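Side-chain contact in glyceraldehyde-3-phosphate dehydrogenase (Sulfolobus solfataricus, PDB 1B7G), which oxidises and phosphorylates D-glyceraldehyde 3-phosphate to 1,3-bisphosphoglycerate in glycolysis, using NADP with marked preference over NAD: residues Ile48-Pro53 with Lys58-Ser63. The protein carries 1 engineered substitution. Residues are numbered along the deposited sequence; the frame is centred on the assembly and turned at random.
Sequences IRIYVP and KKFEES. Engineered in segment 48-53: Val52 (natural residue Leu). Unlike the reference sequence in segment 48-53: Ile48 (reference Tyr).
Phe60 reaches out from helix 57-61 and lays one ring face against Val52, an engineered residue where the natural protein has leucine, just past the short strand 50-51. From CB outward, the first contact is with both valine methyls, Val52 CG1 lying 4.1 Å from Phe60 CB. CG stands anti to the backbone N (chi1 -166°), which carries the ring off the helix toward the strand. At the ring root, Val52 CG2 comes within 3.5 Å of Phe60 CG and 3.6 Å of Phe60 CD2. This methyl sits over one face, 15° off the ring normal and 3.6 Å from the Phe60 centroid, a CH-pi contact offset toward the rim. At the far end Phe60 CZ meets the branch methyl of Ile50, CG2, at 3.8 Å; here the two side chains cross at about a right angle.

Strand 50-51 is the last strand of the parallel Rossmann-type sheet in this chain, next to strand 26-32, and the contact lies away from the substrate and cofactor sites. Ala40 of helix 38-45 touches both Ile50 and Phe60, and Val67 also packs on Phe60. With an alanine here in place of Phe60, Val52 CG2 and Ile50 CG2 would probably lose their aromatic partner, opening a gap between strand and helix. No hydrogen bond spans the two segments, so they meet through the shape fit and dispersion of buried apolar groups.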
loop_
_atom_site.group_PDB
_atom_site.type_symbol
_atom_site.label_atom_id
_atom_site.label_comp_id
_atom_site.label_asym_id
_atom_site.label_seq_id
_atom_site.Cartn_x
_atom_site.Cartn_y
_atom_site.Cartn_z
ATOM N N ILE A 48 14.845 -13.269 9.951
ATOM C CA ILE A 48 15.061 -14.146 8.800
ATOM C C ILE A 48 16.546 -14.263 8.506
ATOM O O ILE A 48 17.284 -13.286 8.398
ATOM C CB ILE A 48 14.259 -13.604 7.584
ATOM C CG1 ILE A 48 12.758 -13.641 7.906
ATOM C CG2 ILE A 48 14.553 -14.468 6.362
ATOM C CD1 ILE A 48 11.911 -12.819 6.925
ATOM N N ARG A 49 17.038 -15.477 8.394
ATOM C CA ARG A 49 18.432 -15.748 8.069
ATOM C C ARG A 49 18.704 -15.427 6.596
ATOM O O ARG A 49 18.011 -15.968 5.723
ATOM C CB ARG A 49 18.738 -17.228 8.313
ATOM C CG ARG A 49 18.852 -17.558 9.810
ATOM C CD ARG A 49 19.187 -19.041 9.996
ATOM N NE ARG A 49 19.081 -19.413 11.390
ATOM C CZ ARG A 49 19.039 -20.601 11.956
ATOM N NH1 ARG A 49 19.084 -21.727 11.256
ATOM N NH2 ARG A 49 18.947 -20.664 13.284
ATOM N N ILE A 50 19.706 -14.612 6.353
ATOM C CA ILE A 50 20.093 -14.235 5.010
ATOM C C ILE A 50 21.404 -14.851 4.561
ATOM O O ILE A 50 22.441 -14.734 5.211
ATOM C CB ILE A 50 20.229 -12.706 4.870
ATOM C CG1 ILE A 50 18.929 -12.025 5.320
ATOM C CG2 ILE A 50 20.584 -12.362 3.420
ATOM C CD1 ILE A 50 19.076 -10.517 5.398
ATOM N N TYR A 51 21.347 -15.541 3.437
ATOM C CA TYR A 51 22.484 -16.209 2.836
ATOM C C TYR A 51 22.850 -15.451 1.557
ATOM O O TYR A 51 21.946 -14.897 0.911
ATOM C CB TYR A 51 22.162 -17.647 2.549
ATOM C CG TYR A 51 21.832 -18.501 3.759
ATOM C CD1 TYR A 51 20.648 -18.369 4.445
ATOM C CD2 TYR A 51 22.731 -19.491 4.172
ATOM C CE1 TYR A 51 20.362 -19.169 5.542
ATOM C CE2 TYR A 51 22.442 -20.312 5.254
ATOM C CZ TYR A 51 21.260 -20.142 5.939
ATOM O OH TYR A 51 20.953 -20.950 7.023
ATOM N N VAL A 52 24.122 -15.342 1.258
ATOM C CA VAL A 52 24.617 -14.510 0.166
ATOM C C VAL A 52 25.614 -15.274 -0.695
ATOM O O VAL A 52 26.420 -16.025 -0.146
ATOM C CB VAL A 52 25.361 -13.297 0.763
ATOM C CG1 VAL A 52 26.034 -12.478 -0.359
ATOM C CG2 VAL A 52 24.429 -12.366 1.536
ATOM N N PRO A 53 25.631 -15.033 -2.004
ATOM C CA PRO A 53 26.586 -15.681 -2.883
ATOM C C PRO A 53 28.008 -15.390 -2.424
ATOM O O PRO A 53 28.362 -14.241 -2.187
ATOM C CB PRO A 53 26.338 -15.078 -4.262
ATOM C CG PRO A 53 24.986 -14.471 -4.182
ATOM C CD PRO A 53 24.726 -14.132 -2.738
ATOM N N LYS A 58 31.528 -10.399 1.321
ATOM C CA LYS A 58 32.195 -9.255 1.952
ATOM C C LYS A 58 31.507 -7.931 1.692
ATOM O O LYS A 58 31.268 -7.172 2.651
ATOM C CB LYS A 58 33.682 -9.207 1.636
ATOM C CG LYS A 58 34.104 -9.751 0.291
ATOM C CD LYS A 58 35.593 -10.076 0.235
ATOM C CE LYS A 58 36.004 -10.478 -1.175
ATOM N NZ LYS A 58 37.100 -11.481 -1.188
ATOM N N LYS A 59 31.081 -7.637 0.465
ATOM C CA LYS A 59 30.389 -6.358 0.221
ATOM C C LYS A 59 29.086 -6.319 1.000
ATOM O O LYS A 59 28.741 -5.327 1.636
ATOM C CB LYS A 59 30.155 -6.106 -1.259
ATOM C CG LYS A 59 29.547 -4.750 -1.593
ATOM C CD LYS A 59 30.571 -3.637 -1.443
ATOM C CE LYS A 59 30.104 -2.354 -2.105
ATOM N NZ LYS A 59 31.246 -1.505 -2.560
ATOM N N PHE A 60 28.375 -7.456 1.016
ATOM C CA PHE A 60 27.142 -7.535 1.795
ATOM C C PHE A 60 27.419 -7.240 3.263
ATOM O O PHE A 60 26.715 -6.470 3.921
ATOM C CB PHE A 60 26.493 -8.908 1.632
ATOM C CG PHE A 60 25.069 -8.954 2.113
ATOM C CD1 PHE A 60 24.782 -9.134 3.450
ATOM C CD2 PHE A 60 24.012 -8.822 1.214
ATOM C CE1 PHE A 60 23.478 -9.184 3.901
ATOM C CE2 PHE A 60 22.712 -8.877 1.663
ATOM C CZ PHE A 60 22.427 -9.054 3.005
ATOM N N GLU A 61 28.508 -7.819 3.776
ATOM C CA GLU A 61 28.863 -7.663 5.180
ATOM C C GLU A 61 29.322 -6.275 5.561
ATOM O O GLU A 61 29.157 -5.870 6.726
ATOM C CB GLU A 61 29.858 -8.751 5.592
ATOM C CG GLU A 61 29.211 -10.134 5.628
ATOM C CD GLU A 61 30.097 -11.182 6.277
ATOM O OE1 GLU A 61 31.333 -11.046 6.165
ATOM O OE2 GLU A 61 29.549 -12.134 6.883
ATOM N N GLU A 62 29.671 -5.423 4.590
ATOM C CA GLU A 62 29.974 -4.028 4.891
ATOM C C GLU A 62 28.761 -3.341 5.521
ATOM O O GLU A 62 28.902 -2.299 6.158
ATOM C CB GLU A 62 30.410 -3.256 3.647
ATOM C CG GLU A 62 31.760 -3.603 3.069
ATOM C CD GLU A 62 32.112 -2.911 1.770
ATOM O OE1 GLU A 62 31.492 -1.882 1.415
ATOM O OE2 GLU A 62 33.033 -3.392 1.058
ATOM N N SER A 63 27.548 -3.843 5.291
ATOM C CA SER A 63 26.329 -3.250 5.799
ATOM C C SER A 63 26.084 -3.507 7.277
ATOM O O SER A 63 25.214 -2.903 7.910
ATOM C CB SER A 63 25.125 -3.816 5.001
ATOM O OG SER A 63 25.030 -5.223 5.187
#